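PDB 4FX0: probable transcriptional repressor protein from Mycobacterium tuberculosis, which probably binds DNA as a MarR-family transcriptional repressor and acts as an oxidation-sensing, redox-dependent regulator. Local coordinates for residues B[33-38]-B[74-79]; B[39-44]-B[59-64]; B[82-87]-B[93-98]. All coordinates share one frame; numbering follows the deposited sequence.

Contact 1. Residues B[33-38]-B[74-79]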
loop_
_atom_site.group_PDB
_atom_site.type_symbol
_atom_site.label_atom_id
_atom_site.label_comp_id
_atom_site.label_asym_id
_atom_site.label_seq_id
_atom_site.Cartn_x
_atom_site.Cartn_y
_atom_site.Cartn_z
ATOM N N ASN B 33 4.712 -4.391 -9.896
ATOM C CA ASN B 33 5.173 -4.846 -8.588
ATOM C C ASN B 33 4.233 -5.883 -7.976
ATOM O O ASN B 33 4.683 -6.879 -7.407
ATOM C CB ASN B 33 5.388 -3.667 -7.632
ATOM C CG ASN B 33 4.091 -2.985 -7.234
ATOM O OD1 ASN B 33 3.472 -3.341 -6.231
ATOM N ND2 ASN B 33 3.680 -1.992 -8.014
ATOM N N THR B 34 2.930 -5.655 -8.109
ATOM C CA THR B 34 1.942 -6.601 -7.603
ATOM C C THR B 34 1.998 -7.912 -8.383
ATOM O O THR B 34 1.956 -8.992 -7.794
ATOM C CB THR B 34 0.516 -6.027 -7.672
ATOM O OG1 THR B 34 0.146 -5.817 -9.040
ATOM C CG2 THR B 34 0.437 -4.706 -6.919
ATOM N N GLN B 35 2.093 -7.814 -9.705
ATOM C CA GLN B 35 2.209 -9.000 -10.552
ATOM C C GLN B 35 3.457 -9.794 -10.185
ATOM O O GLN B 35 3.381 -10.983 -9.874
ATOM C CB GLN B 35 2.247 -8.613 -12.031
ATOM C CG GLN B 35 0.917 -8.127 -12.585
ATOM C CD GLN B 35 1.056 -7.495 -13.958
ATOM O OE1 GLN B 35 2.133 -7.511 -14.555
ATOM N NE2 GLN B 35 -0.034 -6.930 -14.463
ATOM N N PHE B 36 4.606 -9.126 -10.225
ATOM C CA PHE B 36 5.857 -9.730 -9.791
ATOM C C PHE B 36 5.666 -10.424 -8.448
ATOM O O PHE B 36 6.077 -11.572 -8.266
ATOM C CB PHE B 36 6.953 -8.666 -9.681
ATOM C CG PHE B 36 8.153 -9.108 -8.892
ATOM C CD1 PHE B 36 9.181 -9.811 -9.500
ATOM C CD2 PHE B 36 8.254 -8.819 -7.541
ATOM C CE1 PHE B 36 10.287 -10.218 -8.773
ATOM C CE2 PHE B 36 9.357 -9.224 -6.810
ATOM C CZ PHE B 36 10.374 -9.923 -7.426
ATOM N N SER B 37 5.031 -9.723 -7.514
ATOM C CA SER B 37 4.786 -10.262 -6.181
ATOM C C SER B 37 4.037 -11.588 -6.240
ATOM O O SER B 37 4.501 -12.594 -5.704
ATOM C CB SER B 37 4.005 -9.259 -5.329
ATOM O OG SER B 37 4.719 -8.044 -5.186
ATOM N N THR B 38 2.876 -11.586 -6.890
ATOM C CA THR B 38 2.054 -12.787 -6.969
ATOM C C THR B 38 2.836 -13.936 -7.595
ATOM O O THR B 38 2.780 -15.067 -7.112
ATOM C CB THR B 38 0.752 -12.550 -7.764
ATOM O OG1 THR B 38 1.060 -12.333 -9.146
ATOM C CG2 THR B 38 0.001 -11.345 -7.217
ATOM N N GLU B 74 -6.072 -12.142 -13.757
ATOM C CA GLU B 74 -6.688 -12.297 -15.070
ATOM C C GLU B 74 -5.757 -11.820 -16.178
ATOM O O GLU B 74 -5.467 -12.563 -17.116
ATOM C CB GLU B 74 -8.018 -11.545 -15.146
ATOM C CG GLU B 74 -9.229 -12.445 -15.353
ATOM C CD GLU B 74 -9.049 -13.423 -16.505
ATOM O OE1 GLU B 74 -8.946 -14.640 -16.239
ATOM O OE2 GLU B 74 -9.016 -12.981 -17.673
ATOM N N VAL B 75 -5.293 -10.579 -16.071
ATOM C CA VAL B 75 -4.386 -10.029 -17.072
ATOM C C VAL B 75 -3.125 -10.881 -17.163
ATOM O O VAL B 75 -2.496 -10.964 -18.218
ATOM C CB VAL B 75 -4.013 -8.555 -16.780
ATOM C CG1 VAL B 75 -3.380 -8.419 -15.408
ATOM C CG2 VAL B 75 -3.079 -8.015 -17.856
ATOM N N MET B 76 -2.771 -11.527 -16.057
ATOM C CA MET B 76 -1.584 -12.375 -16.016
ATOM C C MET B 76 -1.801 -13.695 -16.747
ATOM O O MET B 76 -0.985 -14.088 -17.580
ATOM C CB MET B 76 -1.158 -12.637 -14.571
ATOM C CG MET B 76 -0.775 -11.384 -13.808
ATOM S SD MET B 76 -0.356 -11.739 -12.093
ATOM C CE MET B 76 1.245 -12.506 -12.301
ATOM N N ARG B 77 -2.897 -14.382 -16.432
ATOM C CA ARG B 77 -3.218 -15.630 -17.117
ATOM C C ARG B 77 -3.528 -15.346 -18.580
ATOM O O ARG B 77 -3.277 -16.178 -19.451
ATOM C CB ARG B 77 -4.404 -16.343 -16.461
ATOM C CG ARG B 77 -5.765 -15.800 -16.870
ATOM C CD ARG B 77 -6.835 -16.886 -16.857
ATOM N NE ARG B 77 -7.115 -17.403 -18.195
ATOM C CZ ARG B 77 -7.889 -16.790 -19.085
ATOM N NH1 ARG B 77 -8.455 -15.629 -18.783
ATOM N NH2 ARG B 77 -8.093 -17.331 -20.278
ATOM N N ARG B 78 -4.073 -14.161 -18.839
ATOM C CA ARG B 78 -4.392 -13.741 -20.195
ATOM C C ARG B 78 -3.108 -13.548 -20.991
ATOM O O ARG B 78 -3.110 -13.605 -22.221
ATOM C CB ARG B 78 -5.196 -12.439 -20.170
ATOM C CG ARG B 78 -5.995 -12.168 -21.434
ATOM C CD ARG B 78 -6.820 -10.897 -21.297
ATOM N NE ARG B 78 -7.923 -10.855 -22.254
ATOM C CZ ARG B 78 -7.866 -10.257 -23.439
ATOM N NH1 ARG B 78 -6.757 -9.641 -23.825
ATOM N NH2 ARG B 78 -8.924 -10.272 -24.240
ATOM N N ASP B 79 -2.009 -13.322 -20.277
ATOM C CA ASP B 79 -0.715 -13.095 -20.907
ATOM C C ASP B 79 0.148 -14.354 -20.871
ATOM O O ASP B 79 1.314 -14.332 -21.267
ATOM C CB ASP B 79 0.012 -11.930 -20.231
ATOM C CG ASP B 79 1.204 -11.444 -21.031
ATOM O OD1 ASP B 79 1.004 -10.636 -21.962
ATOM O OD2 ASP B 79 2.339 -11.869 -20.731
#

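Contact 2. Residues B[39-44]-B[59-64]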
loop_
_atom_site.group_PDB
_atom_site.type_symbol
_atom_site.label_atom_id
_atom_site.label_comp_id
_atom_site.label_asym_id
_atom_site.label_seq_id
_atom_site.Cartn_x
_atom_site.Cartn_y
_atom_site.Cartn_z
ATOM N N LEU B 39 3.569 -13.643 -8.665
ATOM C CA LEU B 39 4.408 -14.651 -9.303
ATOM C C LEU B 39 5.362 -15.252 -8.285
ATOM O O LEU B 39 5.372 -16.463 -8.067
ATOM C CB LEU B 39 5.210 -14.046 -10.456
ATOM C CG LEU B 39 4.443 -13.710 -11.733
ATOM C CD1 LEU B 39 5.403 -13.231 -12.807
ATOM C CD2 LEU B 39 3.661 -14.919 -12.212
ATOM N N ALA B 40 6.165 -14.390 -7.668
ATOM C CA ALA B 40 7.120 -14.815 -6.656
ATOM C C ALA B 40 6.448 -15.727 -5.638
ATOM O O ALA B 40 6.966 -16.796 -5.313
ATOM C CB ALA B 40 7.729 -13.605 -5.967
ATOM N N VAL B 41 5.290 -15.301 -5.144
ATOM C CA VAL B 41 4.521 -16.087 -4.186
ATOM C C VAL B 41 4.226 -17.479 -4.728
ATOM O O VAL B 41 4.414 -18.479 -4.035
ATOM C CB VAL B 41 3.184 -15.403 -3.839
ATOM C CG1 VAL B 41 2.273 -16.362 -3.089
ATOM C CG2 VAL B 41 3.423 -14.134 -3.033
ATOM N N ILE B 42 3.757 -17.531 -5.970
ATOM C CA ILE B 42 3.414 -18.794 -6.614
ATOM C C ILE B 42 4.644 -19.676 -6.800
ATOM O O ILE B 42 4.613 -20.870 -6.504
ATOM C CB ILE B 42 2.732 -18.564 -7.976
ATOM C CG1 ILE B 42 1.412 -17.813 -7.784
ATOM C CG2 ILE B 42 2.493 -19.888 -8.682
ATOM C CD1 ILE B 42 0.713 -17.463 -9.078
ATOM N N SER B 43 5.728 -19.083 -7.288
ATOM C CA SER B 43 6.976 -19.812 -7.474
ATOM C C SER B 43 7.474 -20.367 -6.145
ATOM O O SER B 43 8.153 -21.394 -6.104
ATOM C CB SER B 43 8.040 -18.908 -8.098
ATOM O OG SER B 43 8.336 -17.809 -7.255
ATOM N N LEU B 44 7.133 -19.678 -5.061
ATOM C CA LEU B 44 7.529 -20.097 -3.722
ATOM C C LEU B 44 6.704 -21.273 -3.222
ATOM O O LEU B 44 7.240 -22.214 -2.640
ATOM C CB LEU B 44 7.373 -18.939 -2.734
ATOM C CG LEU B 44 8.436 -17.843 -2.706
ATOM C CD1 LEU B 44 7.964 -16.692 -1.835
ATOM C CD2 LEU B 44 9.761 -18.395 -2.204
ATOM N N ALA B 59 -4.642 -12.839 -2.057
ATOM C CA ALA B 59 -4.674 -11.381 -2.011
ATOM C C ALA B 59 -4.053 -10.860 -0.721
ATOM O O ALA B 59 -3.309 -9.879 -0.729
ATOM C CB ALA B 59 -6.103 -10.877 -2.155
ATOM N N ALA B 60 -4.365 -11.525 0.387
ATOM C CA ALA B 60 -3.823 -11.145 1.685
ATOM C C ALA B 60 -2.304 -11.304 1.722
ATOM O O ALA B 60 -1.594 -10.439 2.236
ATOM C CB ALA B 60 -4.473 -11.965 2.790
ATOM N N ARG B 61 -1.810 -12.410 1.174
ATOM C CA ARG B 61 -0.376 -12.684 1.164
ATOM C C ARG B 61 0.415 -11.607 0.427
ATOM O O ARG B 61 1.509 -11.239 0.851
ATOM C CB ARG B 61 -0.084 -14.068 0.570
ATOM C CG ARG B 61 0.274 -15.116 1.617
ATOM C CD ARG B 61 0.208 -16.536 1.069
ATOM N NE ARG B 61 1.357 -16.886 0.237
ATOM C CZ ARG B 61 2.539 -17.260 0.716
ATOM N NH1 ARG B 61 2.736 -17.318 2.024
ATOM N NH2 ARG B 61 3.528 -17.569 -0.111
ATOM N N ILE B 62 -0.136 -11.103 -0.673
ATOM C CA ILE B 62 0.528 -10.054 -1.440
ATOM C C ILE B 62 0.205 -8.669 -0.868
ATOM O O ILE B 62 0.871 -7.680 -1.185
ATOM C CB ILE B 62 0.179 -10.133 -2.950
ATOM C CG1 ILE B 62 0.829 -11.364 -3.586
ATOM C CG2 ILE B 62 0.651 -8.894 -3.689
ATOM C CD1 ILE B 62 0.040 -12.638 -3.419
ATOM N N GLY B 63 -0.808 -8.611 -0.009
ATOM C CA GLY B 63 -1.180 -7.373 0.653
ATOM C C GLY B 63 -2.083 -6.494 -0.189
ATOM O O GLY B 63 -2.026 -5.267 -0.101
ATOM N N VAL B 64 -2.920 -7.125 -1.008
ATOM C CA VAL B 64 -3.855 -6.398 -1.860
ATOM C C VAL B 64 -5.288 -6.867 -1.621
ATOM O O VAL B 64 -5.527 -7.773 -0.822
ATOM C CB VAL B 64 -3.512 -6.578 -3.352
ATOM C CG1 VAL B 64 -2.083 -6.134 -3.627
ATOM C CG2 VAL B 64 -3.716 -8.025 -3.774
#

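Contact 3. Residues B[82-87]-B[93-98]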
loop_
_atom_site.group_PDB
_atom_site.type_symbol
_atom_site.label_atom_id
_atom_site.label_comp_id
_atom_site.label_asym_id
_atom_site.label_seq_id
_atom_site.Cartn_x
_atom_site.Cartn_y
_atom_site.Cartn_z
ATOM N N VAL B 82 0.578 -17.208 -16.008
ATOM C CA VAL B 82 0.029 -18.160 -15.057
ATOM C C VAL B 82 -1.100 -18.960 -15.693
ATOM O O VAL B 82 -1.774 -18.484 -16.607
ATOM C CB VAL B 82 -0.504 -17.452 -13.797
ATOM C CG1 VAL B 82 0.630 -16.755 -13.065
ATOM C CG2 VAL B 82 -1.595 -16.459 -14.168
ATOM N N ARG B 83 -1.294 -20.180 -15.208
ATOM C CA ARG B 83 -2.363 -21.035 -15.696
ATOM C C ARG B 83 -3.320 -21.315 -14.543
ATOM O O ARG B 83 -2.937 -21.919 -13.541
ATOM C CB ARG B 83 -1.785 -22.335 -16.261
ATOM C CG ARG B 83 -2.742 -23.137 -17.127
ATOM C CD ARG B 83 -2.021 -24.273 -17.842
ATOM N NE ARG B 83 -1.226 -25.085 -16.924
ATOM C CZ ARG B 83 0.093 -24.986 -16.785
ATOM N NH1 ARG B 83 0.776 -24.112 -17.512
ATOM N NH2 ARG B 83 0.731 -25.766 -15.922
ATOM N N VAL B 84 -4.561 -20.856 -14.681
ATOM C CA VAL B 84 -5.529 -20.954 -13.595
ATOM C C VAL B 84 -6.743 -21.806 -13.948
ATOM O O VAL B 84 -7.569 -21.424 -14.778
ATOM C CB VAL B 84 -6.012 -19.562 -13.141
ATOM C CG1 VAL B 84 -7.084 -19.698 -12.069
ATOM C CG2 VAL B 84 -4.841 -18.738 -12.633
ATOM N N MET B 85 -6.839 -22.960 -13.300
ATOM C CA MET B 85 -7.985 -23.843 -13.444
ATOM C C MET B 85 -8.670 -23.969 -12.090
ATOM O O MET B 85 -8.217 -23.382 -11.108
ATOM C CB MET B 85 -7.526 -25.214 -13.931
ATOM C CG MET B 85 -6.724 -25.162 -15.218
ATOM S SD MET B 85 -7.768 -24.746 -16.623
ATOM C CE MET B 85 -8.940 -26.096 -16.544
ATOM N N ALA B 86 -9.758 -24.727 -12.033
ATOM C CA ALA B 86 -10.452 -24.949 -10.771
ATOM C C ALA B 86 -9.670 -25.928 -9.899
ATOM O O ALA B 86 -8.861 -26.709 -10.402
ATOM C CB ALA B 86 -11.863 -25.456 -11.016
ATOM N N GLY B 87 -9.914 -25.881 -8.594
ATOM C CA GLY B 87 -9.213 -26.741 -7.658
ATOM C C GLY B 87 -9.822 -28.125 -7.557
ATOM O O GLY B 87 -9.312 -28.986 -6.839
ATOM N N LYS B 93 -8.997 -22.371 -5.919
ATOM C CA LYS B 93 -8.524 -22.317 -7.301
ATOM C C LYS B 93 -7.098 -22.836 -7.485
ATOM O O LYS B 93 -6.224 -22.607 -6.648
ATOM C CB LYS B 93 -8.639 -20.898 -7.865
ATOM C CG LYS B 93 -9.982 -20.601 -8.504
ATOM C CD LYS B 93 -10.020 -19.203 -9.100
ATOM C CE LYS B 93 -11.373 -18.923 -9.727
ATOM N NZ LYS B 93 -11.790 -20.036 -10.625
ATOM N N ARG B 94 -6.879 -23.531 -8.597
ATOM C CA ARG B 94 -5.571 -24.074 -8.931
ATOM C C ARG B 94 -4.792 -23.106 -9.817
ATOM O O ARG B 94 -5.178 -22.850 -10.958
ATOM C CB ARG B 94 -5.721 -25.418 -9.644
ATOM C CG ARG B 94 -4.402 -26.051 -10.049
ATOM C CD ARG B 94 -3.629 -26.531 -8.834
ATOM N NE ARG B 94 -4.239 -27.717 -8.240
ATOM C CZ ARG B 94 -3.881 -28.963 -8.531
ATOM N NH1 ARG B 94 -2.908 -29.187 -9.405
ATOM N NH2 ARG B 94 -4.490 -29.985 -7.946
ATOM N N ILE B 95 -3.695 -22.572 -9.288
ATOM C CA ILE B 95 -2.854 -21.652 -10.044
ATOM C C ILE B 95 -1.467 -22.247 -10.287
ATOM O O ILE B 95 -0.841 -22.781 -9.369
ATOM C CB ILE B 95 -2.713 -20.289 -9.331
ATOM C CG1 ILE B 95 -4.089 -19.718 -8.980
ATOM C CG2 ILE B 95 -1.939 -19.310 -10.196
ATOM C CD1 ILE B 95 -4.443 -19.825 -7.511
ATOM N N GLU B 96 -0.997 -22.155 -11.528
ATOM C CA GLU B 96 0.306 -22.700 -11.901
ATOM C C GLU B 96 1.152 -21.693 -12.668
ATOM O O GLU B 96 0.625 -20.837 -13.380
ATOM C CB GLU B 96 0.136 -23.967 -12.742
ATOM C CG GLU B 96 -0.298 -25.187 -11.952
ATOM C CD GLU B 96 -0.492 -26.411 -12.824
ATOM O OE1 GLU B 96 -0.935 -26.250 -13.981
ATOM O OE2 GLU B 96 -0.200 -27.531 -12.355
ATOM N N LEU B 97 2.468 -21.801 -12.518
ATOM C CA LEU B 97 3.391 -20.984 -13.292
ATOM C C LEU B 97 3.627 -21.599 -14.663
ATOM O O LEU B 97 3.917 -22.790 -14.780
ATOM C CB LEU B 97 4.731 -20.834 -12.570
ATOM C CG LEU B 97 4.881 -19.684 -11.576
ATOM C CD1 LEU B 97 6.336 -19.556 -11.159
ATOM C CD2 LEU B 97 4.388 -18.384 -12.188
ATOM N N THR B 98 3.493 -20.781 -15.698
ATOM C CA THR B 98 3.847 -21.205 -17.042
ATOM C C THR B 98 5.326 -20.926 -17.268
ATOM O O THR B 98 5.915 -20.084 -16.585
ATOM C CB THR B 98 3.026 -20.464 -18.105
ATOM O OG1 THR B 98 3.293 -19.058 -18.020
ATOM C CG2 THR B 98 1.542 -20.709 -17.893
#

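Contact 1. Residues B[33-38]-B[74-79]
The flat amide of Gln35 meets Val75 through its nitrogen end, with Gln35 NE2 3.8 Å from Val75 CG1. The two side chains cross at about a right angle. The other end of the amide is already engaged: OE1 accepts a hydrogen bond from the backbone N of Thr32, just ahead of the helix. A second flat group, the Arg77 guanidinium, turns an edge to the Glu74 carboxylate of its own helix. There Arg77 NH1 lies 2.8 Å from Glu74 OE1 in a salt bridge that uses the syn lone pair. Both residues of this pair are exposed.

Met76 and Gln35 make up the larger share of the contact. Their side chains run past each other in opposite directions, and Met76 SD is 3.9 Å from Gln35 CG. The Met76 chain is extended to SD and then bends, with chi3 74°. The bend sets Met76 CE beside the first turns of helix 33-45, 3.6 Å from the carbonyl O of Gln35. Thr38 OG1 also faces the thioether. With chi1 of Thr38 at 68°, the hydroxyl turns back to its own helix, and Thr38 OG1 donates to Gln35 O at 2.8 Å, in the carbonyl plane and on a lone pair.

The helix segments cross at -71° with their axes 11.2 Å apart, so long side chains must fill the distance. Thr34 and Gln35 also touch Asn72, and Thr38 touches Leu69. Both belong to helix 66-78, which by its place in the winged helix-turn-helix is probably the recognition helix. No hydrogen bond joins the two segments. The bonds of Gln35 OE1 and Thr38 OG1 do not cross the contact, and the joint to Met76 and Val75 rests on van der Waals packing.

Contact 2. Residues B[39-44]-B[59-64]
Val41 and Ile62 bring the two backbones nearest, with CA atoms 7.7 Å apart, close to the end of helix 55-62, just before Gly63. Val41 divides its two methyls between neighbouring residues. Val41 CG2 packs 3.7 Å from Ile62 CD1. The CB of Ile62 does not aim at helix 33-45, but chi2 of 84° brings CD1 nearer to it. CG1 of Val41 is anti to its backbone N, with chi1 168°, and this carries the methyl to Arg61. Val41 CG1 sits at the edge of the guanidinium, near its plane, 3.4 Å from Arg61 NH2. The arginine chain is bent at chi3 and crosses the valine at a slant; Arg61 is an exposed residue. No hydrogen bond links the two segments.

A Schellman motif closes helix 55-62. Val64 N bonds to Ala59 O at 2.8 Å, and a weaker bond runs from Gly63 N to Ala60 O. Gly63 has the positive phi of the C-prime residue. The chain then turns toward helix 66-78, as expected for the turn of a helix-turn-helix.

Ile62 also reaches Ser37 and Thr38, and Arg12 of the second subunit packs on it. On another side of helix 33-45, Ile42 faces strands 82-86 and 93-97, while Leu39 packs on Met76 of helix 66-78 and on the same two strands.

Contact 3. Residues B[82-87]-B[93-98]
Arg83 and Glu96 form a hydrogen-bonded pair in the beta hairpin that makes the wing of this winged helix-turn-helix fold. The strands run antiparallel at 161°. In the backbone ladder, Arg83 N reaches Glu96 O at 2.7 Å, and Glu96 N returns to Arg83 O. Met85 and Arg94 form the next such pair, with Arg94 N 2.8 Å from Met85 O. Val82 with Leu97 and Val84 with Ile95 are non-hydrogen-bonded pairs.

The apolar contacts gather on the face of these last four residues. Val84 and Ile95 lie side by side, with Val84 CG2 3.8 Å from Ile95 CG2. Val82 and Leu97 cover Leu39 of helix 33-45.

Past strand 93-97, Thr98 is the N-cap of the next helix: its OG1 is bonded to Gly101 N, and also to Gly80 O and Leu81 O. Its CG2 rests near Arg83 NH1.

Arg83, Glu96 and Arg94 lie on the other face. Arg94 NE is salt-bridged to Asp52 of the third strand, 51-53. Glu96 OE2 is held by Gly50 N, and Glu96 CB lies over one face of the Arg83 guanidinium. Arg83 NH2 forms a salt bridge with Glu96 OE1 at 2.6 Å, coming from above the carboxylate plane, the two flat groups being turned 73° apart.

How the contacts relate
The three contacts bind the parts of one winged helix-turn-helix domain. Contacts 1 and 2 share helix 33-45, and their centres are 10 Å apart. The first sets helix 66-78 against it, the second helix 55-62. In sequence, contact 2 falls between the two segments of contact 1, and contact 3 follows both. The centres of contacts 1 and 3 are about 12 Å apart. Those of contacts 2 and 3 are about 14 Å apart. Leu39 of contact 2 bridges to both other contacts. Contacts 1 and 2 also touch the second subunit, whereas the segments of contact 3 do not. Helix 33-45 thus packs against the probable recognition helix and also touches the second subunit.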